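Long-range contacts in exodeoxyribonuclease III (Archaeoglobus fulgidus, PDB 2VOA), which probably cleaves DNA at abasic sites as an AP endonuclease of the ExoIII family, using magnesium or manganese ions: residues Asn10-Arg15 with Gln34-Glu39; Ala5-Asn10 with His248-Ala253. The protein carries 1 engineered substitution. All coordinates share one frame; numbering follows the deposited sequence.

Contact 1: Asn10-Arg15 with Gln34-Glu39; sequences NSIRSR and QETKVE. With nucleotides of chain C.
Two loops that follow neighbouring strands of one sheet, Asn10-Arg15 and Gln34-Glu39, meet at the DNA-binding edge of the active site. Lys37 reaches along Asn10-Ser11, its chain extended beyond CG, and NZ donates to Asn10 OD1 at 2.6 Å, nearly in line with the C=O bond. With OD1 so held, Asn10 ND2 donates to the sugar oxygen O4' of DG3 of chain C at 3.2 Å and also bonds to Tyr203. Backbone bonds join the loops: Ser11 N to Glu35 O (2.7 Å) and Ile12 N to Thr36 O. Beyond them Ile12 CG2 packs on Val38 CG1.

Arg13, bent at chi3 (-59°), lays one face of its guanidinium over Val38 CG2, while NH2 makes a weak bond to Lys37 O. A water accepts from Arg13 N and NE and donates to Ser11 OG and Thr36 O. Ser11 OG and Ser14 OG both donate to OP1 of DG4 of chain C, each at 2.7 Å, and Arg15 NH1 meets OP1 of DG3 of chain C. Glu35, a predicted magnesium ligand, is hydrogen-bonded through OE1 to Asn8. Such loops, gripping consecutive phosphates beside the metal site, belong to the DNA-binding surface of ExoIII-like AP endonucleases.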
loop_
_atom_site.group_PDB
_atom_site.type_symbol
_atom_site.label_atom_id
_atom_site.label_comp_id
_atom_site.label_asym_id
_atom_site.label_seq_id
_atom_site.Cartn_x
_atom_site.Cartn_y
_atom_site.Cartn_z
ATOM N N ASN A 10 -2.610 10.347 -9.725
ATOM C CA ASN A 10 -3.226 9.013 -9.566
ATOM C C ASN A 10 -3.614 8.692 -8.109
ATOM O O ASN A 10 -3.095 7.760 -7.499
ATOM C CB ASN A 10 -2.391 7.882 -10.224
ATOM C CG ASN A 10 -3.031 6.516 -10.062
ATOM O OD1 ASN A 10 -4.256 6.400 -10.084
ATOM N ND2 ASN A 10 -2.215 5.484 -9.852
ATOM N N SER A 11 -4.538 9.501 -7.580
ATOM C CA SER A 11 -5.072 9.443 -6.197
ATOM C C SER A 11 -4.187 10.215 -5.213
ATOM O O SER A 11 -3.097 9.744 -4.791
ATOM C CB SER A 11 -5.343 8.023 -5.673
ATOM O OG SER A 11 -5.989 8.082 -4.395
ATOM N N ILE A 12 -4.666 11.396 -4.837
ATOM C CA ILE A 12 -3.865 12.258 -3.960
ATOM C C ILE A 12 -3.590 11.570 -2.611
ATOM O O ILE A 12 -2.476 11.673 -2.073
ATOM C CB ILE A 12 -4.453 13.691 -3.809
ATOM C CG1 ILE A 12 -3.502 14.626 -3.038
ATOM C CG2 ILE A 12 -5.850 13.663 -3.191
ATOM C CD1 ILE A 12 -2.076 14.712 -3.580
ATOM N N ARG A 13 -4.581 10.861 -2.086
ATOM C CA ARG A 13 -4.428 10.206 -0.774
ATOM C C ARG A 13 -3.378 9.087 -0.800
ATOM O O ARG A 13 -2.808 8.729 0.236
ATOM C CB ARG A 13 -5.770 9.693 -0.261
ATOM C CG ARG A 13 -6.704 10.775 0.270
ATOM C CD ARG A 13 -8.079 10.172 0.571
ATOM N NE ARG A 13 -8.608 9.590 -0.666
ATOM C CZ ARG A 13 -9.754 8.927 -0.795
ATOM N NH1 ARG A 13 -10.579 8.728 0.246
ATOM N NH2 ARG A 13 -10.070 8.471 -1.995
ATOM N N SER A 14 -3.112 8.564 -1.995
ATOM C CA SER A 14 -2.064 7.556 -2.204
ATOM C C SER A 14 -0.749 8.141 -2.748
ATOM O O SER A 14 0.166 7.382 -3.060
ATOM C CB SER A 14 -2.561 6.454 -3.138
ATOM O OG SER A 14 -3.490 5.625 -2.463
ATOM N N ARG A 15 -0.644 9.472 -2.829
ATOM C CA ARG A 15 0.534 10.125 -3.433
ATOM C C ARG A 15 1.127 11.290 -2.626
ATOM O O ARG A 15 2.028 11.996 -3.114
ATOM C CB ARG A 15 0.223 10.582 -4.873
ATOM C CG ARG A 15 1.397 10.418 -5.881
ATOM C CD ARG A 15 1.756 8.931 -6.084
ATOM N NE ARG A 15 0.601 8.198 -6.617
ATOM C CZ ARG A 15 0.461 6.880 -6.620
ATOM N NH1 ARG A 15 1.409 6.099 -6.122
ATOM N NH2 ARG A 15 -0.652 6.342 -7.129
ATOM N N GLN A 34 -4.329 16.573 -11.216
ATOM C CA GLN A 34 -5.470 15.836 -11.771
ATOM C C GLN A 34 -5.520 14.421 -11.240
ATOM O O GLN A 34 -4.508 13.888 -10.752
ATOM C CB GLN A 34 -5.400 15.798 -13.295
ATOM C CG GLN A 34 -5.202 17.180 -13.932
ATOM C CD GLN A 34 -3.772 17.592 -13.906
ATOM O OE1 GLN A 34 -2.866 16.743 -14.007
ATOM N NE2 GLN A 34 -3.541 18.881 -13.747
ATOM N N GLU A 35 -6.680 13.789 -11.418
ATOM C CA GLU A 35 -6.953 12.456 -10.862
ATOM C C GLU A 35 -6.618 12.350 -9.375
ATOM O O GLU A 35 -5.935 11.433 -8.922
ATOM C CB GLU A 35 -6.300 11.345 -11.717
ATOM C CG GLU A 35 -7.094 11.133 -12.983
ATOM C CD GLU A 35 -6.814 9.809 -13.669
ATOM O OE1 GLU A 35 -5.808 9.723 -14.405
ATOM O OE2 GLU A 35 -7.642 8.869 -13.522
ATOM N N THR A 36 -7.092 13.340 -8.621
ATOM C CA THR A 36 -7.023 13.318 -7.152
ATOM C C THR A 36 -7.844 12.174 -6.555
ATOM O O THR A 36 -7.523 11.675 -5.455
ATOM C CB THR A 36 -7.476 14.663 -6.526
ATOM O OG1 THR A 36 -8.810 14.950 -6.944
ATOM C CG2 THR A 36 -6.570 15.810 -6.995
ATOM N N LYS A 37 -8.912 11.791 -7.254
ATOM C CA LYS A 37 -9.726 10.620 -6.903
ATOM C C LYS A 37 -10.208 10.661 -5.445
ATOM O O LYS A 37 -10.055 9.692 -4.644
ATOM C CB LYS A 37 -8.978 9.318 -7.215
ATOM C CG LYS A 37 -8.700 9.107 -8.686
ATOM C CD LYS A 37 -7.877 7.853 -8.922
ATOM C CE LYS A 37 -7.615 7.722 -10.414
ATOM N NZ LYS A 37 -6.790 6.541 -10.746
ATOM N N VAL A 38 -10.806 11.793 -5.081
ATOM C CA VAL A 38 -11.292 11.949 -3.699
ATOM C C VAL A 38 -12.463 12.925 -3.641
ATOM O O VAL A 38 -12.486 13.915 -4.371
ATOM C CB VAL A 38 -10.122 12.394 -2.748
ATOM C CG1 VAL A 38 -9.613 13.796 -3.097
ATOM C CG2 VAL A 38 -10.526 12.274 -1.277
ATOM N N GLU A 39 -13.453 12.622 -2.800
ATOM C CA GLU A 39 -14.533 13.572 -2.586
ATOM C C GLU A 39 -13.990 14.743 -1.779
ATOM O O GLU A 39 -13.068 14.572 -0.961
ATOM C CB GLU A 39 -15.738 12.918 -1.896
ATOM C CG GLU A 39 -15.418 12.233 -0.589
ATOM C CD GLU A 39 -15.008 10.765 -0.743
ATOM O OE1 GLU A 39 -13.944 10.482 -1.360
ATOM O OE2 GLU A 39 -15.743 9.902 -0.189
ATOM P P DG C 3 -0.475 2.537 -6.330
ATOM O OP1 DG C 3 0.813 3.227 -6.572
ATOM O OP2 DG C 3 -0.606 1.540 -5.224
ATOM O "O5'" DG C 3 -1.630 3.607 -6.106
ATOM C "C5'" DG C 3 -2.941 3.279 -5.693
ATOM C "C4'" DG C 3 -3.885 4.026 -6.605
ATOM O "O4'" DG C 3 -3.823 3.469 -7.944
ATOM C "C3'" DG C 3 -5.344 3.949 -6.199
ATOM O "O3'" DG C 3 -5.630 4.956 -5.267
ATOM C "C2'" DG C 3 -6.024 4.211 -7.543
ATOM C "C1'" DG C 3 -5.158 3.333 -8.423
ATOM N N9 DG C 3 -5.531 1.909 -8.493
ATOM C C8 DG C 3 -4.822 0.835 -8.000
ATOM N N7 DG C 3 -5.384 -0.322 -8.212
ATOM C C5 DG C 3 -6.555 -0.013 -8.894
ATOM C C6 DG C 3 -7.577 -0.873 -9.392
ATOM O O6 DG C 3 -7.628 -2.110 -9.326
ATOM N N1 DG C 3 -8.602 -0.156 -10.019
ATOM C C2 DG C 3 -8.616 1.218 -10.154
ATOM N N2 DG C 3 -9.676 1.745 -10.780
ATOM N N3 DG C 3 -7.660 2.036 -9.683
ATOM C C4 DG C 3 -6.657 1.356 -9.077
ATOM P P DG C 4 -6.330 4.634 -3.860
ATOM O OP1 DG C 4 -6.109 5.813 -2.997
ATOM O OP2 DG C 4 -5.902 3.284 -3.401
ATOM O "O5'" DG C 4 -7.886 4.556 -4.208
ATOM C "C5'" DG C 4 -8.537 5.673 -4.833
ATOM C "C4'" DG C 4 -9.735 5.225 -5.652
ATOM O "O4'" DG C 4 -9.295 4.354 -6.709
ATOM C "C3'" DG C 4 -10.784 4.408 -4.899
ATOM O "O3'" DG C 4 -11.658 5.285 -4.229
ATOM C "C2'" DG C 4 -11.485 3.704 -6.069
ATOM C "C1'" DG C 4 -10.282 3.356 -6.951
ATOM N N9 DG C 4 -9.733 2.012 -6.701
ATOM C C8 DG C 4 -8.541 1.675 -6.090
ATOM N N7 DG C 4 -8.323 0.386 -6.031
ATOM C C5 DG C 4 -9.454 -0.196 -6.634
ATOM C C6 DG C 4 -9.815 -1.562 -6.865
ATOM O O6 DG C 4 -9.180 -2.591 -6.561
ATOM N N1 DG C 4 -11.058 -1.704 -7.499
ATOM C C2 DG C 4 -11.853 -0.637 -7.889
ATOM N N2 DG C 4 -13.021 -0.930 -8.498
ATOM N N3 DG C 4 -11.524 0.640 -7.678
ATOM C C4 DG C 4 -10.316 0.797 -7.059
HETATM O O HOH W 1 -7.257 10.049 -3.215
HETATM O O HOH W 2 -12.649 8.448 -3.151
#

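Contact 2: Ala5-Asn10 with His248-Ala253; sequences ATFNVN and HLPLVA. With nucleotides of chain C.
The predicted catalytic centre of the DNase I-like fold lies where strand 2-8 runs out beside the chain entering strand 251-255, and here Asn8 and His248 stack. The Asn8 amide lies stacked on one face of the His248 imidazole, the two planes 4° from parallel. Asn8 CB sits over that ring face, 3.6 Å from the centroid in a CH-pi contact, and Asn8 ND2 lies 3.6 Å from His248 NE2. With CG anti to the backbone N (chi1 179°), the Asn8 side chain extends over the ring. Its ND2 bonds to Asp146 OD2, and Asn8 OD1 accepts from Asn10 N at 3.1 Å, closing an Asx turn. His248 ND1 bonds to Asp218, so both flat groups have polar anchors beyond their stack.

Further back, Phe7 receives Pro250 CG almost centrally over one face, 3.7 Å from the ring centroid, and His248 O faces its edge at CE1. Val9 CG1 covers the opposite face toward the rim. A water joins Asn8 N to Leu249 O where the strands separate. Thr6 and Leu251 form an antiparallel hydrogen-bonded pair, with Thr6 N to Leu251 O at 2.8 Å and Leu251 N to Thr6 O at 2.9 Å; Thr6 CG2 lies alongside Leu251 CB. Ala5 and Val252 are the neighbouring non-hydrogen-bonded pair.

Replacing His248 with an alanine would probably leave Asp218 without its imidazole partner and uncover the face of the Asn8 amide. The paired strands and the CH-pi packing of Pro250 on Phe7 thus back a polar site, in which the Asn8-His248 stack and the bonds to Asp146 and Asp218 probably hold the two predicted magnesium-binding residues in their orientations.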
loop_
_atom_site.group_PDB
_atom_site.type_symbol
_atom_site.label_atom_id
_atom_site.label_comp_id
_atom_site.label_asym_id
_atom_site.label_seq_id
_atom_site.Cartn_x
_atom_site.Cartn_y
_atom_site.Cartn_z
ATOM N N ALA A 5 3.343 24.400 -12.245
ATOM C CA ALA A 5 3.498 22.990 -12.589
ATOM C C ALA A 5 2.146 22.305 -12.713
ATOM O O ALA A 5 1.125 22.799 -12.198
ATOM C CB ALA A 5 4.362 22.298 -11.551
ATOM N N THR A 6 2.145 21.171 -13.404
ATOM C CA THR A 6 0.961 20.316 -13.515
ATOM C C THR A 6 1.339 18.859 -13.256
ATOM O O THR A 6 2.403 18.399 -13.690
ATOM C CB THR A 6 0.205 20.513 -14.885
ATOM O OG1 THR A 6 -0.976 19.702 -14.919
ATOM C CG2 THR A 6 1.061 20.191 -16.105
ATOM N N PHE A 7 0.459 18.115 -12.587
ATOM C CA PHE A 7 0.810 16.740 -12.141
ATOM C C PHE A 7 -0.441 15.897 -11.958
ATOM O O PHE A 7 -1.242 16.197 -11.072
ATOM C CB PHE A 7 1.596 16.852 -10.815
ATOM C CG PHE A 7 2.228 15.563 -10.305
ATOM C CD1 PHE A 7 2.447 14.452 -11.120
ATOM C CD2 PHE A 7 2.640 15.497 -8.973
ATOM C CE1 PHE A 7 3.058 13.288 -10.604
ATOM C CE2 PHE A 7 3.244 14.349 -8.447
ATOM C CZ PHE A 7 3.456 13.238 -9.263
ATOM N N ASN A 8 -0.578 14.845 -12.779
ATOM C CA ASN A 8 -1.600 13.823 -12.563
ATOM C C ASN A 8 -1.067 12.892 -11.474
ATOM O O ASN A 8 -0.052 12.228 -11.657
ATOM C CB ASN A 8 -1.897 13.089 -13.878
ATOM C CG ASN A 8 -2.922 12.006 -13.699
ATOM O OD1 ASN A 8 -2.914 11.285 -12.687
ATOM N ND2 ASN A 8 -3.817 11.877 -14.684
ATOM N N VAL A 9 -1.731 12.908 -10.319
ATOM C CA VAL A 9 -1.199 12.249 -9.114
ATOM C C VAL A 9 -1.656 10.795 -8.914
ATOM O O VAL A 9 -1.145 10.090 -8.031
ATOM C CB VAL A 9 -1.519 13.090 -7.827
ATOM C CG1 VAL A 9 -0.899 14.473 -7.917
ATOM C CG2 VAL A 9 -3.035 13.177 -7.596
ATOM N N ASN A 10 -2.610 10.347 -9.725
ATOM C CA ASN A 10 -3.226 9.013 -9.566
ATOM C C ASN A 10 -3.614 8.692 -8.109
ATOM O O ASN A 10 -3.095 7.760 -7.499
ATOM C CB ASN A 10 -2.391 7.882 -10.224
ATOM C CG ASN A 10 -3.031 6.516 -10.062
ATOM O OD1 ASN A 10 -4.256 6.400 -10.084
ATOM N ND2 ASN A 10 -2.215 5.484 -9.852
ATOM N N HIS A 248 2.238 9.318 -14.067
ATOM C CA HIS A 248 2.633 10.580 -14.716
ATOM C C HIS A 248 3.831 11.246 -14.019
ATOM O O HIS A 248 4.090 10.980 -12.831
ATOM C CB HIS A 248 1.448 11.555 -14.743
ATOM C CG HIS A 248 0.347 11.128 -15.650
ATOM N ND1 HIS A 248 0.035 11.812 -16.811
ATOM C CD2 HIS A 248 -0.548 10.122 -15.548
ATOM C CE1 HIS A 248 -0.978 11.210 -17.406
ATOM N NE2 HIS A 248 -1.345 10.178 -16.671
ATOM N N LEU A 249 4.515 12.132 -14.757
ATOM C CA LEU A 249 5.572 13.011 -14.234
ATOM C C LEU A 249 5.017 14.446 -14.068
ATOM O O LEU A 249 4.170 14.872 -14.874
ATOM C CB LEU A 249 6.716 13.124 -15.265
ATOM C CG LEU A 249 7.719 12.007 -15.520
ATOM C CD1 LEU A 249 7.060 10.789 -16.161
ATOM C CD2 LEU A 249 8.825 12.534 -16.407
ATOM N N PRO A 250 5.506 15.218 -13.064
ATOM C CA PRO A 250 5.179 16.650 -13.100
ATOM C C PRO A 250 5.774 17.332 -14.335
ATOM O O PRO A 250 6.895 16.990 -14.774
ATOM C CB PRO A 250 5.889 17.214 -11.844
ATOM C CG PRO A 250 5.994 16.063 -10.937
ATOM C CD PRO A 250 6.310 14.898 -11.867
ATOM N N LEU A 251 5.031 18.287 -14.878
ATOM C CA LEU A 251 5.517 19.135 -15.951
ATOM C C LEU A 251 5.607 20.540 -15.336
ATOM O O LEU A 251 4.646 20.985 -14.683
ATOM C CB LEU A 251 4.566 19.091 -17.160
ATOM C CG LEU A 251 4.974 19.947 -18.364
ATOM C CD1 LEU A 251 6.268 19.411 -18.994
ATOM C CD2 LEU A 251 3.810 20.014 -19.385
ATOM N N VAL A 252 6.769 21.183 -15.495
ATOM C CA VAL A 252 7.102 22.443 -14.798
ATOM C C VAL A 252 7.415 23.521 -15.832
ATOM O O VAL A 252 8.123 23.248 -16.809
ATOM C CB VAL A 252 8.333 22.271 -13.855
ATOM C CG1 VAL A 252 8.598 23.550 -13.033
ATOM C CG2 VAL A 252 8.144 21.060 -12.922
ATOM N N ALA A 253 6.875 24.727 -15.645
ATOM C CA ALA A 253 7.258 25.872 -16.485
ATOM C C ALA A 253 7.669 27.028 -15.590
ATOM O O ALA A 253 7.085 27.225 -14.507
ATOM C CB ALA A 253 6.075 26.306 -17.366
ATOM P P DG C 3 -0.475 2.537 -6.330
ATOM O OP1 DG C 3 0.813 3.227 -6.572
ATOM O OP2 DG C 3 -0.606 1.540 -5.224
ATOM O "O5'" DG C 3 -1.630 3.607 -6.106
ATOM C "C5'" DG C 3 -2.941 3.279 -5.693
ATOM C "C4'" DG C 3 -3.885 4.026 -6.605
ATOM O "O4'" DG C 3 -3.823 3.469 -7.944
ATOM C "C3'" DG C 3 -5.344 3.949 -6.199
ATOM O "O3'" DG C 3 -5.630 4.956 -5.267
ATOM C "C2'" DG C 3 -6.024 4.211 -7.543
ATOM C "C1'" DG C 3 -5.158 3.333 -8.423
ATOM N N9 DG C 3 -5.531 1.909 -8.493
ATOM C C8 DG C 3 -4.822 0.835 -8.000
ATOM N N7 DG C 3 -5.384 -0.322 -8.212
ATOM C C5 DG C 3 -6.555 -0.013 -8.894
ATOM C C6 DG C 3 -7.577 -0.873 -9.392
ATOM O O6 DG C 3 -7.628 -2.110 -9.326
ATOM N N1 DG C 3 -8.602 -0.156 -10.019
ATOM C C2 DG C 3 -8.616 1.218 -10.154
ATOM N N2 DG C 3 -9.676 1.745 -10.780
ATOM N N3 DG C 3 -7.660 2.036 -9.683
ATOM C C4 DG C 3 -6.657 1.356 -9.077
HETATM O O HOH W 3 1.368 14.895 -15.027
#

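From the N terminus, strand 2-8 supplies the first side of contact 2 and passes through the shared Asn10 into the first loop of contact 1. Helix 16-26 and strand 30-34 follow, and residues 34-39 then close contact 1 as a short loop. The chain goes on through the rest of both sheets before 248-253 returns to strand 2-8, so the wide loop of contact 2 encloses that of contact 1. Strand 2-8 lies between strand 30-34, parallel to it, and the antiparallel 251-255. Gln34 NE2, also bonded to Asn103 OD1, probably links strands 30-34 and 2-8 through Thr6 OG1; Arg15 NE probably ties 10-15 back to Val9 O, just past strand 2-8.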